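Local coordinates for protein trimethylamine-N-oxide reductase (PDB 7L5I) that probably reduces S- and N-oxides such as trimethylamine N-oxide at a molybdenum centre held by two pyranopterin guanine dinucleotides, at residues Arg82-Pro86 with Gln534-Lys538; Leu156-Tyr160 with Phe544-Ala548; Gly373-Pro378 with Val610-Arg616; Asp433-Gly439 with Tyr451-Val457; Glu632-Asp636 with Lys647-Ser651. All blocks are in the same frame, centred on the assembly; numbering follows the deposited sequence.

Interaction 1. Residues Arg82-Pro86 with Gln534-Lys538; sequences RVKCP and QFEAK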
# COMPACT_ATOMS: atom_id res chain seq x y z
N ARG A 82 -12.07 8.46 -18.84
CA ARG A 82 -11.19 9.58 -18.54
C ARG A 82 -11.98 10.86 -18.29
O ARG A 82 -13.05 11.10 -18.88
CB ARG A 82 -10.21 9.82 -19.67
CG ARG A 82 -9.03 8.88 -19.63
CD ARG A 82 -7.96 9.27 -20.48
NE ARG A 82 -7.31 10.52 -20.03
CZ ARG A 82 -6.13 10.90 -20.47
NH1 ARG A 82 -5.48 10.14 -21.33
NH2 ARG A 82 -5.60 12.04 -20.06
N VAL A 83 -11.45 11.71 -17.42
CA VAL A 83 -12.01 13.05 -17.30
C VAL A 83 -11.58 13.86 -18.52
O VAL A 83 -10.39 14.01 -18.79
CB VAL A 83 -11.55 13.72 -16.00
CG1 VAL A 83 -12.26 15.08 -15.82
CG2 VAL A 83 -11.79 12.82 -14.80
N LYS A 84 -12.55 14.34 -19.28
CA LYS A 84 -12.22 14.95 -20.56
C LYS A 84 -12.00 16.46 -20.47
O LYS A 84 -11.21 17.01 -21.25
CB LYS A 84 -13.32 14.66 -21.58
CG LYS A 84 -13.53 13.18 -21.83
CD LYS A 84 -14.51 12.93 -22.95
CE LYS A 84 -14.53 11.45 -23.35
NZ LYS A 84 -15.78 10.78 -22.93
N CYS A 85 -12.70 17.14 -19.56
CA CYS A 85 -12.67 18.59 -19.45
C CYS A 85 -12.89 18.96 -18.00
O CYS A 85 -13.42 18.15 -17.23
CB CYS A 85 -13.74 19.25 -20.32
SG CYS A 85 -13.90 18.61 -22.01
N PRO A 86 -12.52 20.17 -17.59
CA PRO A 86 -12.86 20.63 -16.23
C PRO A 86 -14.37 20.61 -16.01
O PRO A 86 -15.14 21.01 -16.88
CB PRO A 86 -12.30 22.05 -16.19
CG PRO A 86 -11.30 22.12 -17.32
CD PRO A 86 -11.82 21.21 -18.38
N GLN A 534 -4.33 14.30 -24.09
CA GLN A 534 -5.60 13.91 -24.66
C GLN A 534 -6.71 14.79 -24.12
O GLN A 534 -6.63 15.34 -23.01
CB GLN A 534 -5.91 12.45 -24.35
CG GLN A 534 -4.87 11.45 -24.84
CD GLN A 534 -4.76 11.45 -26.34
OE1 GLN A 534 -5.66 10.98 -27.03
NE2 GLN A 534 -3.68 12.01 -26.84
N PHE A 535 -7.79 14.90 -24.90
CA PHE A 535 -8.94 15.69 -24.48
C PHE A 535 -8.45 17.05 -24.04
O PHE A 535 -7.63 17.66 -24.73
CB PHE A 535 -9.69 14.93 -23.39
CG PHE A 535 -10.05 13.52 -23.78
CD1 PHE A 535 -10.96 13.29 -24.79
CD2 PHE A 535 -9.47 12.44 -23.14
CE1 PHE A 535 -11.32 12.00 -25.15
CE2 PHE A 535 -9.81 11.14 -23.50
CZ PHE A 535 -10.75 10.93 -24.51
N GLU A 536 -8.96 17.57 -22.92
CA GLU A 536 -8.47 18.84 -22.37
C GLU A 536 -7.61 18.62 -21.12
O GLU A 536 -7.48 19.53 -20.29
CB GLU A 536 -9.62 19.79 -22.05
CG GLU A 536 -10.44 20.19 -23.26
CD GLU A 536 -11.35 21.39 -22.97
OE1 GLU A 536 -11.83 22.02 -23.93
OE2 GLU A 536 -11.58 21.71 -21.78
N ALA A 537 -7.02 17.44 -20.98
CA ALA A 537 -6.24 17.12 -19.79
C ALA A 537 -4.97 17.96 -19.74
O ALA A 537 -4.39 18.33 -20.76
CB ALA A 537 -5.88 15.63 -19.79
N LYS A 538 -4.55 18.28 -18.51
CA LYS A 538 -3.29 18.95 -18.28
C LYS A 538 -2.44 18.15 -17.30
O LYS A 538 -2.97 17.49 -16.41
CB LYS A 538 -3.48 20.36 -17.67
CG LYS A 538 -3.99 21.42 -18.62
CD LYS A 538 -4.10 22.73 -17.86
CE LYS A 538 -4.61 23.86 -18.75
NZ LYS A 538 -3.69 24.11 -19.88
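A beta turn here packs against a loop: Phe535 and Glu536, at the two corner positions of the turn Gln534-Ala537, reach over Lys84 and Cys85 in the loop that runs from helix 73-78 into strand 87-89. One backbone bond ties the two, Glu536 N giving its hydrogen to Lys84 O at 2.9 Å with an N-H...O angle of 152°. The Phe535 ring lies along the aliphatic part of Lys84. Lys84 CG sits over the ring face, 4.0 Å from the centroid, in a CH-pi contact, and the chain runs on along the rim until CE comes to 3.7 Å from CE1 of Phe535; the ammonium group beyond is taken by Glu80. The turn itself is type II', with Phe535 at its second position, with positive phi, and closed by Ala537 N on Gln534 O. It belongs to the connection from strand 523-527 to helix 540-550 in the molybdopterin oxidoreductase fold. Arg82 approaches the Phe535 ring at its edge, CD being 4.0 Å from CE2. A bend at chi3 (67°) then carries its guanidinium past the ring, the two planes 79° apart, until NH2 lies 3.6 Å from Ala537 CB, with Gln534 CB over one guanidinium face. Glu509 forms a salt bridge with Arg82 NH1 and also accepts from Gln534 N, joining both segments through one carboxylate. On the Cys85 side the extended Glu536 chain brings OE2 to 3.4 Å from Pro86 CD, while OE1 pairs with Arg111.

Interaction 2. Residues Leu156-Tyr160 with Phe544-Ala548; sequences LLQRY and FVELA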
# COMPACT_ATOMS: atom_id res chain seq x y z
N LEU A 156 3.39 17.79 -6.17
CA LEU A 156 3.15 19.06 -6.83
C LEU A 156 2.01 19.83 -6.18
O LEU A 156 2.05 21.07 -6.09
CB LEU A 156 2.84 18.80 -8.31
CG LEU A 156 4.01 18.21 -9.10
CD1 LEU A 156 3.58 17.78 -10.48
CD2 LEU A 156 5.15 19.23 -9.21
N LEU A 157 0.97 19.13 -5.73
CA LEU A 157 -0.09 19.77 -4.95
C LEU A 157 0.46 20.36 -3.66
O LEU A 157 0.15 21.50 -3.31
CB LEU A 157 -1.17 18.74 -4.62
CG LEU A 157 -2.18 19.13 -3.54
CD1 LEU A 157 -3.03 20.36 -3.93
CD2 LEU A 157 -3.10 17.96 -3.25
N GLN A 158 1.28 19.59 -2.94
CA GLN A 158 1.77 20.09 -1.66
C GLN A 158 2.75 21.24 -1.86
O GLN A 158 2.79 22.16 -1.04
CB GLN A 158 2.38 18.95 -0.85
CG GLN A 158 1.28 17.96 -0.45
CD GLN A 158 1.75 16.86 0.43
OE1 GLN A 158 2.96 16.65 0.61
NE2 GLN A 158 0.81 16.12 1.01
N ARG A 159 3.51 21.20 -2.95
CA ARG A 159 4.38 22.31 -3.32
C ARG A 159 3.58 23.58 -3.54
O ARG A 159 3.96 24.66 -3.06
CB ARG A 159 5.17 21.95 -4.58
CG ARG A 159 6.27 22.96 -4.92
CD ARG A 159 7.00 22.50 -6.18
NE ARG A 159 7.98 23.50 -6.60
CZ ARG A 159 9.23 23.55 -6.14
NH1 ARG A 159 9.67 22.63 -5.27
NH2 ARG A 159 10.04 24.51 -6.55
N TYR A 160 2.47 23.48 -4.27
CA TYR A 160 1.60 24.63 -4.44
C TYR A 160 1.02 25.10 -3.11
O TYR A 160 0.96 26.31 -2.84
CB TYR A 160 0.48 24.29 -5.43
CG TYR A 160 -0.69 25.23 -5.31
CD1 TYR A 160 -0.66 26.49 -5.86
CD2 TYR A 160 -1.82 24.87 -4.61
CE1 TYR A 160 -1.72 27.36 -5.72
CE2 TYR A 160 -2.88 25.72 -4.46
CZ TYR A 160 -2.84 26.97 -5.01
OH TYR A 160 -3.92 27.81 -4.85
N PHE A 544 -0.94 23.37 -11.42
CA PHE A 544 -0.49 24.10 -10.24
C PHE A 544 0.32 25.32 -10.62
O PHE A 544 0.31 26.29 -9.86
CB PHE A 544 0.27 23.15 -9.30
CG PHE A 544 -0.66 22.14 -8.66
CD1 PHE A 544 -1.73 22.58 -7.90
CD2 PHE A 544 -0.53 20.77 -8.89
CE1 PHE A 544 -2.64 21.67 -7.34
CE2 PHE A 544 -1.45 19.88 -8.35
CZ PHE A 544 -2.50 20.33 -7.57
N VAL A 545 0.96 25.32 -11.79
CA VAL A 545 1.57 26.55 -12.27
C VAL A 545 0.51 27.63 -12.47
O VAL A 545 0.70 28.80 -12.10
CB VAL A 545 2.35 26.30 -13.58
CG1 VAL A 545 2.70 27.64 -14.24
CG2 VAL A 545 3.58 25.49 -13.30
N GLU A 546 -0.63 27.27 -13.07
CA GLU A 546 -1.71 28.23 -13.26
C GLU A 546 -2.28 28.71 -11.93
O GLU A 546 -2.60 29.90 -11.78
CB GLU A 546 -2.81 27.63 -14.12
CG GLU A 546 -2.42 27.47 -15.58
CD GLU A 546 -2.50 28.78 -16.35
OE1 GLU A 546 -1.92 28.84 -17.46
OE2 GLU A 546 -3.14 29.73 -15.85
N LEU A 547 -2.45 27.82 -10.95
CA LEU A 547 -2.91 28.27 -9.65
C LEU A 547 -1.85 29.14 -8.97
O LEU A 547 -2.18 30.14 -8.32
CB LEU A 547 -3.28 27.07 -8.77
CG LEU A 547 -4.52 26.35 -9.32
CD1 LEU A 547 -4.68 25.01 -8.60
CD2 LEU A 547 -5.77 27.20 -9.13
N ALA A 548 -0.57 28.77 -9.09
CA ALA A 548 0.50 29.56 -8.49
C ALA A 548 0.53 30.97 -9.06
O ALA A 548 0.70 31.95 -8.33
CB ALA A 548 1.84 28.87 -8.71
O HOH W 1 -4.09 29.89 -6.38
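Helices 153-163 and 540-550 run side by side and nearly parallel here, their local axes 10.1 Å apart at an angle of 5°, with Tyr160 and Phe544 the closest pair of residues by CA. This is a buried, aromatic packing of two helices in the molybdopterin oxidoreductase fold, and the Phe544 side chain comes within about 7 Å of a bound MGD. Phe544 lays one ring face against the backbone of the other helix: Leu157 CA stands over it in a CH-pi contact, 3.8 Å from the centroid, and Leu156 O lies over the same ring. Leu157 adds CB at 3.6 Å from Phe544 CZ, with CD1 close to CE1 and CZ. Tyr160 and Phe544 have planes only 27° apart, but the rings are slid so far that they hardly overlap, and their closest approach is Tyr160 CB to Phe544 CD1 at 3.7 Å. A chi1 of 161° swings the Tyr160 ring away from its own backbone N and across to the next turn of the neighbouring helix, where CE1 meets Leu547 CB at 3.4 Å. Tyr557 touches both aromatic side chains. Beyond the ring, a water in its plane bridges Tyr160 OH, at 2.6 Å, to Leu547 O, to which it donates.

Interaction 3. Residues Gly373-Pro378 with Val610-Arg616; sequences GQIGLP and VRYGEFR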
# COMPACT_ATOMS: atom_id res chain seq x y z
N GLY A 373 17.36 -17.16 16.74
CA GLY A 373 18.76 -16.81 16.92
C GLY A 373 19.59 -16.70 15.67
O GLY A 373 20.82 -16.70 15.76
N GLN A 374 18.96 -16.56 14.50
CA GLN A 374 19.68 -16.55 13.22
C GLN A 374 19.78 -15.16 12.62
O GLN A 374 20.27 -15.01 11.50
CB GLN A 374 19.00 -17.52 12.25
CG GLN A 374 18.90 -18.94 12.76
CD GLN A 374 18.02 -19.79 11.88
OE1 GLN A 374 17.87 -19.51 10.70
NE2 GLN A 374 17.43 -20.83 12.46
N ILE A 375 19.34 -14.13 13.35
CA ILE A 375 19.43 -12.75 12.89
C ILE A 375 20.89 -12.39 12.68
O ILE A 375 21.73 -12.65 13.55
CB ILE A 375 18.78 -11.82 13.92
CG1 ILE A 375 17.27 -12.05 13.96
CG2 ILE A 375 19.10 -10.38 13.59
CD1 ILE A 375 16.57 -11.39 15.16
N GLY A 376 21.20 -11.77 11.53
CA GLY A 376 22.56 -11.41 11.23
C GLY A 376 23.42 -12.49 10.60
O GLY A 376 24.61 -12.25 10.36
N LEU A 377 22.86 -13.68 10.36
CA LEU A 377 23.56 -14.75 9.67
C LEU A 377 23.13 -14.82 8.20
O LEU A 377 22.00 -14.47 7.87
CB LEU A 377 23.26 -16.09 10.31
CG LEU A 377 23.67 -16.26 11.78
CD1 LEU A 377 23.24 -17.66 12.24
CD2 LEU A 377 25.16 -16.05 11.92
N PRO A 378 24.02 -15.27 7.31
CA PRO A 378 23.61 -15.47 5.91
C PRO A 378 22.35 -16.32 5.83
O PRO A 378 22.23 -17.34 6.49
CB PRO A 378 24.81 -16.19 5.29
CG PRO A 378 25.97 -15.74 6.11
CD PRO A 378 25.43 -15.64 7.53
N VAL A 610 24.47 -8.77 4.54
CA VAL A 610 23.57 -9.40 5.50
C VAL A 610 23.06 -8.32 6.45
O VAL A 610 23.84 -7.66 7.14
CB VAL A 610 24.26 -10.55 6.25
CG1 VAL A 610 23.37 -11.12 7.35
CG2 VAL A 610 24.70 -11.64 5.28
N ARG A 611 21.74 -8.16 6.50
CA ARG A 611 21.14 -7.20 7.41
C ARG A 611 21.41 -7.63 8.86
O ARG A 611 21.32 -8.80 9.21
CB ARG A 611 19.65 -7.09 7.10
CG ARG A 611 18.97 -5.89 7.74
CD ARG A 611 17.56 -5.62 7.19
NE ARG A 611 16.98 -4.55 8.00
CZ ARG A 611 17.25 -3.26 7.84
NH1 ARG A 611 18.02 -2.83 6.82
NH2 ARG A 611 16.74 -2.36 8.67
N TYR A 612 21.77 -6.66 9.70
CA TYR A 612 22.09 -6.90 11.11
C TYR A 612 23.37 -7.71 11.28
O TYR A 612 23.66 -8.18 12.38
CB TYR A 612 20.91 -7.53 11.88
CG TYR A 612 19.79 -6.52 12.05
CD1 TYR A 612 19.99 -5.35 12.77
CD2 TYR A 612 18.57 -6.67 11.41
CE1 TYR A 612 19.04 -4.39 12.88
CE2 TYR A 612 17.59 -5.68 11.52
CZ TYR A 612 17.84 -4.55 12.26
OH TYR A 612 16.92 -3.53 12.41
N GLY A 613 24.16 -7.84 10.22
CA GLY A 613 25.42 -8.55 10.34
C GLY A 613 26.40 -7.84 11.26
O GLY A 613 27.12 -8.49 12.03
N GLU A 614 26.42 -6.51 11.21
CA GLU A 614 27.35 -5.79 12.09
C GLU A 614 26.88 -5.83 13.54
O GLU A 614 27.70 -5.98 14.46
CB GLU A 614 27.50 -4.36 11.62
CG GLU A 614 28.23 -4.26 10.27
CD GLU A 614 29.46 -5.17 10.18
OE1 GLU A 614 29.50 -6.03 9.26
OE2 GLU A 614 30.39 -5.05 11.03
N PHE A 615 25.58 -5.68 13.77
CA PHE A 615 25.02 -5.90 15.10
C PHE A 615 25.37 -7.27 15.62
O PHE A 615 25.79 -7.43 16.77
CB PHE A 615 23.49 -5.71 15.02
CG PHE A 615 22.76 -5.98 16.31
CD1 PHE A 615 23.04 -5.22 17.43
CD2 PHE A 615 21.74 -6.94 16.37
CE1 PHE A 615 22.34 -5.44 18.63
CE2 PHE A 615 21.05 -7.14 17.56
CZ PHE A 615 21.35 -6.37 18.69
N ARG A 616 25.21 -8.31 14.79
CA ARG A 616 25.53 -9.65 15.27
C ARG A 616 27.02 -9.78 15.59
O ARG A 616 27.39 -10.39 16.60
CB ARG A 616 25.13 -10.71 14.24
CG ARG A 616 25.27 -12.11 14.85
CD ARG A 616 24.87 -13.23 13.94
NE ARG A 616 25.04 -14.50 14.65
CZ ARG A 616 24.05 -15.21 15.20
NH1 ARG A 616 22.80 -14.80 15.10
NH2 ARG A 616 24.32 -16.33 15.83
O HOH W 2 19.61 -10.86 9.25
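Arg616 reaches from helix 613-617 to the loop 373-378 and spends one nitrogen on two carbonyls there. NH1 donates to Gly373 O at 2.8 Å and to Ile375 O at 2.9 Å, with N-H...O angles of 159° and 163°. Both oxygens lie in the guanidinium plane, yet the donor stands above the carbonyl plane of Gly373 and is tilted from that of Ile375. The chain gets there by being extended from CG to NE, with CG anti to the backbone N (chi1 -171°). Leu377 CD2 lies over one face of the guanidinium, toward its rim. Gly376 N donates to a water at 2.9 Å, and the same water lies within hydrogen-bonding distance of Arg611 O, at 2.7 Å; Gly376 CA adds a CH...O contact to that carbonyl at 3.5 Å. Within 373-378, Leu377 N bonds to Gln374 O; within 610-616, Gly613 N is taken by Val610 O and Arg616 N by Tyr612 O. Val610 CG1 sets a methyl 3.4 Å from Gly376 O, and an apolar contact puts Ile375 CG2 alongside Tyr612 CB at 3.8 Å. The polar ends of Arg611 and Tyr612 turn to Glu191, while Arg611 NH1 and Tyr612 N both meet the sulfonate of a HEPES molecule, probably from the crystallisation liquor. Two type II beta turns, Gln374-Leu377 and Val610-Gly613, thus meet with Gly376 against Gly613, the first just after helix 359-372 and the second leading through its N-cap residue Tyr612 into helix 613-617.

Interaction 4. Residues Asp433-Gly439 with Tyr451-Val457; sequences DVLLHPG and YPDIKAV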
# COMPACT_ATOMS: atom_id res chain seq x y z
N ASP A 433 -12.86 10.63 10.54
CA ASP A 433 -13.04 11.12 11.90
C ASP A 433 -12.70 12.60 12.00
O ASP A 433 -13.41 13.35 12.68
CB ASP A 433 -12.15 10.26 12.81
CG ASP A 433 -12.63 10.16 14.24
OD1 ASP A 433 -13.83 10.42 14.53
OD2 ASP A 433 -11.78 9.76 15.06
N VAL A 434 -11.61 13.03 11.36
CA VAL A 434 -11.19 14.43 11.41
C VAL A 434 -12.20 15.32 10.71
O VAL A 434 -12.59 16.38 11.21
CB VAL A 434 -9.79 14.59 10.78
CG1 VAL A 434 -9.46 16.05 10.53
CG2 VAL A 434 -8.71 13.96 11.64
N LEU A 435 -12.59 14.94 9.49
CA LEU A 435 -13.49 15.80 8.74
C LEU A 435 -14.82 15.96 9.48
O LEU A 435 -15.43 17.04 9.41
CB LEU A 435 -13.74 15.22 7.35
CG LEU A 435 -12.54 15.21 6.40
CD1 LEU A 435 -12.99 14.63 5.05
CD2 LEU A 435 -11.94 16.61 6.21
N LEU A 436 -15.27 14.92 10.18
CA LEU A 436 -16.54 14.96 10.87
C LEU A 436 -16.46 15.65 12.23
O LEU A 436 -17.46 16.23 12.67
CB LEU A 436 -17.07 13.54 11.09
CG LEU A 436 -17.55 12.78 9.87
CD1 LEU A 436 -17.63 11.31 10.10
CD2 LEU A 436 -18.93 13.34 9.45
N HIS A 437 -15.32 15.55 12.92
CA HIS A 437 -15.24 15.85 14.36
C HIS A 437 -14.08 16.76 14.72
O HIS A 437 -13.15 16.38 15.43
CB HIS A 437 -15.13 14.54 15.14
CG HIS A 437 -16.17 13.53 14.76
ND1 HIS A 437 -15.86 12.23 14.43
CD2 HIS A 437 -17.51 13.65 14.60
CE1 HIS A 437 -16.97 11.58 14.13
NE2 HIS A 437 -17.99 12.42 14.23
N PRO A 438 -14.12 18.01 14.27
CA PRO A 438 -13.04 18.93 14.65
C PRO A 438 -12.95 19.09 16.17
O PRO A 438 -13.96 19.12 16.87
CB PRO A 438 -13.44 20.25 13.98
CG PRO A 438 -14.81 20.09 13.53
CD PRO A 438 -15.08 18.63 13.35
N GLY A 439 -11.72 19.19 16.66
CA GLY A 439 -11.46 19.36 18.08
C GLY A 439 -11.35 18.08 18.88
O GLY A 439 -10.88 18.11 20.03
N TYR A 451 -7.69 17.12 16.62
CA TYR A 451 -8.08 17.21 15.23
C TYR A 451 -8.28 18.66 14.80
O TYR A 451 -8.93 19.45 15.50
CB TYR A 451 -9.38 16.46 14.99
CG TYR A 451 -9.32 14.95 15.08
CD1 TYR A 451 -8.12 14.28 15.26
CD2 TYR A 451 -10.48 14.21 14.95
CE1 TYR A 451 -8.09 12.88 15.30
CE2 TYR A 451 -10.46 12.84 15.00
CZ TYR A 451 -9.26 12.18 15.18
OH TYR A 451 -9.29 10.80 15.22
N PRO A 452 -7.81 19.03 13.62
CA PRO A 452 -8.05 20.38 13.10
C PRO A 452 -9.46 20.50 12.52
O PRO A 452 -10.21 19.54 12.42
CB PRO A 452 -6.99 20.52 12.01
CG PRO A 452 -6.83 19.13 11.49
CD PRO A 452 -7.06 18.19 12.66
N ASP A 453 -9.81 21.74 12.11
CA ASP A 453 -11.14 22.07 11.60
C ASP A 453 -11.04 22.36 10.10
O ASP A 453 -10.68 23.46 9.70
CB ASP A 453 -11.70 23.27 12.37
CG ASP A 453 -13.14 23.59 12.02
OD1 ASP A 453 -13.77 22.84 11.25
OD2 ASP A 453 -13.64 24.62 12.53
N ILE A 454 -11.38 21.36 9.27
CA ILE A 454 -11.04 21.38 7.85
C ILE A 454 -12.22 21.92 7.06
O ILE A 454 -13.33 21.39 7.16
CB ILE A 454 -10.65 19.97 7.34
CG1 ILE A 454 -9.42 19.41 8.06
CG2 ILE A 454 -10.46 19.99 5.81
CD1 ILE A 454 -8.18 20.27 7.98
N LYS A 455 -11.96 22.94 6.24
CA LYS A 455 -12.96 23.56 5.37
C LYS A 455 -12.76 23.27 3.89
O LYS A 455 -13.69 23.46 3.10
CB LYS A 455 -12.92 25.09 5.53
CG LYS A 455 -13.04 25.55 6.97
CD LYS A 455 -14.35 25.13 7.57
CE LYS A 455 -14.43 25.52 9.04
NZ LYS A 455 -15.70 25.02 9.62
N ALA A 456 -11.56 22.86 3.49
CA ALA A 456 -11.28 22.57 2.09
C ALA A 456 -10.44 21.31 2.02
O ALA A 456 -9.54 21.11 2.83
CB ALA A 456 -10.54 23.73 1.45
N VAL A 457 -10.75 20.46 1.04
CA VAL A 457 -10.01 19.23 0.79
C VAL A 457 -9.58 19.25 -0.67
O VAL A 457 -10.39 19.53 -1.55
CB VAL A 457 -10.86 17.98 1.08
CG1 VAL A 457 -10.15 16.73 0.58
CG2 VAL A 457 -11.18 17.89 2.58
O HOH W 3 -12.30 18.90 10.62
O HOH W 4 -14.56 18.93 7.27
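The end of helix 431-436 packs here on the segment that leads into strand 456-460, the two being joined through strands 441-444 and 447-450, so this is a local helix-to-sheet connection within the molybdopterin oxidoreductase fold. Tyr451 carries most of it. Its ring lies beneath Val434, whose CG2 stands over the centre of one face in a CH-pi contact, 3.6 Å from the centroid and 9° off the normal. At the ring's far end, OH donates to Asp433 OD2 at 2.7 Å, meeting the oxygen from above the carboxylate plane, which stands 81° from the ring. The same carboxylate takes His437 ND1 on OD1 and has salt bridges to Arg430 and Lys440, a cluster likely to favour its charged form. Tyr451 CG lies anti to the carbonyl carbon (chi1 -69°), a turn that points the ring at the helix. The backbone O of Tyr451 accepts from Gly439 N at 3.0 Å. Farther along, Leu435 CD2 touches both Ile454 CG2, at 3.7 Å, and Val457 CG2, at 3.9 Å, and helix 471-477 touches Leu435 as well. Two waters lie between the backbones. One is placed between Leu435 O and Ile454 O; the other is within hydrogen-bonding distance of Val434 O, at 2.6 Å, and of Pro452 O, and accepts from Ile454 N at 3.0 Å.

Interaction 5. Residues Glu632-Asp636 with Lys647-Ser651; sequences EIFSD and KGHPS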
# COMPACT_ATOMS: atom_id res chain seq x y z
N GLU A 632 14.24 -4.93 21.47
CA GLU A 632 13.38 -4.70 22.64
C GLU A 632 12.17 -5.62 22.55
O GLU A 632 11.12 -5.28 22.01
CB GLU A 632 12.98 -3.23 22.74
CG GLU A 632 14.15 -2.29 22.83
CD GLU A 632 14.24 -1.56 24.16
OE1 GLU A 632 13.23 -0.97 24.60
OE2 GLU A 632 15.35 -1.57 24.76
N ILE A 633 12.33 -6.82 23.09
CA ILE A 633 11.19 -7.73 23.24
C ILE A 633 10.21 -7.19 24.27
O ILE A 633 9.00 -7.23 24.07
CB ILE A 633 11.69 -9.13 23.61
CG1 ILE A 633 12.47 -9.71 22.43
CG2 ILE A 633 10.51 -10.02 23.98
CD1 ILE A 633 13.06 -11.09 22.71
N PHE A 634 10.73 -6.67 25.38
CA PHE A 634 9.98 -5.82 26.29
C PHE A 634 10.47 -4.40 26.10
O PHE A 634 11.69 -4.14 26.16
CB PHE A 634 10.17 -6.26 27.74
CG PHE A 634 9.27 -5.52 28.71
CD1 PHE A 634 9.65 -4.30 29.22
CD2 PHE A 634 8.06 -6.05 29.09
CE1 PHE A 634 8.84 -3.63 30.10
CE2 PHE A 634 7.24 -5.38 29.98
CZ PHE A 634 7.63 -4.17 30.48
N SER A 635 9.55 -3.48 25.84
CA SER A 635 9.84 -2.06 25.67
C SER A 635 9.28 -1.32 26.88
O SER A 635 8.06 -1.21 27.03
CB SER A 635 9.23 -1.50 24.40
OG SER A 635 9.27 -0.08 24.42
N ASP A 636 10.17 -0.83 27.74
CA ASP A 636 9.71 -0.04 28.88
C ASP A 636 9.04 1.25 28.41
O ASP A 636 8.09 1.72 29.04
CB ASP A 636 10.90 0.26 29.79
CG ASP A 636 10.50 0.68 31.20
OD1 ASP A 636 9.84 -0.12 31.91
OD2 ASP A 636 10.87 1.81 31.60
N LYS A 647 0.60 -3.55 24.98
CA LYS A 647 1.34 -3.74 26.22
C LYS A 647 2.84 -3.59 25.98
O LYS A 647 3.29 -3.26 24.88
CB LYS A 647 1.01 -5.10 26.83
CG LYS A 647 -0.50 -5.37 26.94
CD LYS A 647 -0.78 -6.80 27.37
CE LYS A 647 -2.21 -7.21 27.05
NZ LYS A 647 -2.31 -8.63 26.65
N GLY A 648 3.64 -3.85 27.00
CA GLY A 648 5.07 -3.68 26.92
C GLY A 648 5.81 -4.77 26.19
O GLY A 648 6.98 -4.58 25.85
N HIS A 649 5.17 -5.91 25.94
CA HIS A 649 5.74 -6.98 25.14
C HIS A 649 4.65 -7.46 24.20
O HIS A 649 3.47 -7.18 24.43
CB HIS A 649 6.27 -8.14 25.99
CG HIS A 649 5.23 -8.76 26.87
ND1 HIS A 649 4.25 -9.60 26.38
CD2 HIS A 649 5.04 -8.69 28.21
CE1 HIS A 649 3.48 -10.01 27.38
NE2 HIS A 649 3.95 -9.47 28.50
N PRO A 650 5.00 -8.18 23.14
CA PRO A 650 3.95 -8.69 22.24
C PRO A 650 2.98 -9.56 23.01
O PRO A 650 3.38 -10.32 23.89
CB PRO A 650 4.72 -9.50 21.20
CG PRO A 650 6.12 -9.20 21.39
CD PRO A 650 6.34 -8.63 22.75
N SER A 651 1.70 -9.45 22.66
CA SER A 651 0.67 -10.24 23.34
C SER A 651 -0.53 -10.43 22.43
O SER A 651 -0.73 -9.70 21.45
CB SER A 651 0.25 -9.58 24.66
OG SER A 651 -0.62 -8.47 24.48
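Gly648 O receives the one hydrogen bond between these segments, from Ser635 N at 2.8 Å, nearly straight at 167° and in the carbonyl plane. The same oxygen also takes a CH...O contact from Phe634 CA at 3.3 Å and lies over one face of the Phe634 ring, towards its rim. The Phe634 side chain leaves its backbone on the side of the carbonyl carbon (chi1 -173°), which sets the ring against Gly648, a residue whose lack of a side chain suits the close approach. A second carbonyl, Ile633 O, faces the other segment: His649 CA reaches it by a CH...O contact at 3.4 Å and Pro650 CD lies 3.3 Å away. The two segments flank helix 636-641, and Ser635 is its N-cap, with OG bonded to Val638 N, so the contact brings the chain leaving the helix back beside its start. His649 meets Phe634 edge to edge, CD2 to CD2 at 4.1 Å. Its ring is held by ND1, which donates to Pro650 O at 2.7 Å, and it also meets Tyr306. Pro650 packs on helix 359-372 through Trp363, Met364 and Thr367; Ile633 touches Thr367 too, and Tyr300 and Phe303 of helix 300-307.

Interactions 1, 2 and 4 lie wholly within the molybdopterin oxidoreductase part of the chain, as does 373-378 of interaction 3. Centre to centre, interaction 1 is 18 Å from interaction 2 and 53 Å from both 3 and 5, which sit 22 Å apart on the opposite side of the chain's centre. Interactions 1 and 2 share the connection that enters helix 540-550, and helix 114-131 touches residues of 1, 2 and 4. Helix 359-372 links the other pair, leading into 373-378 and packing on both segments of 5. Along the chain, interactions 1, 2 and 3 interleave, 4 is nested inside all three, and 5 follows; side chains of interactions 1 and 2 come within about 10 Å of a bound MGD.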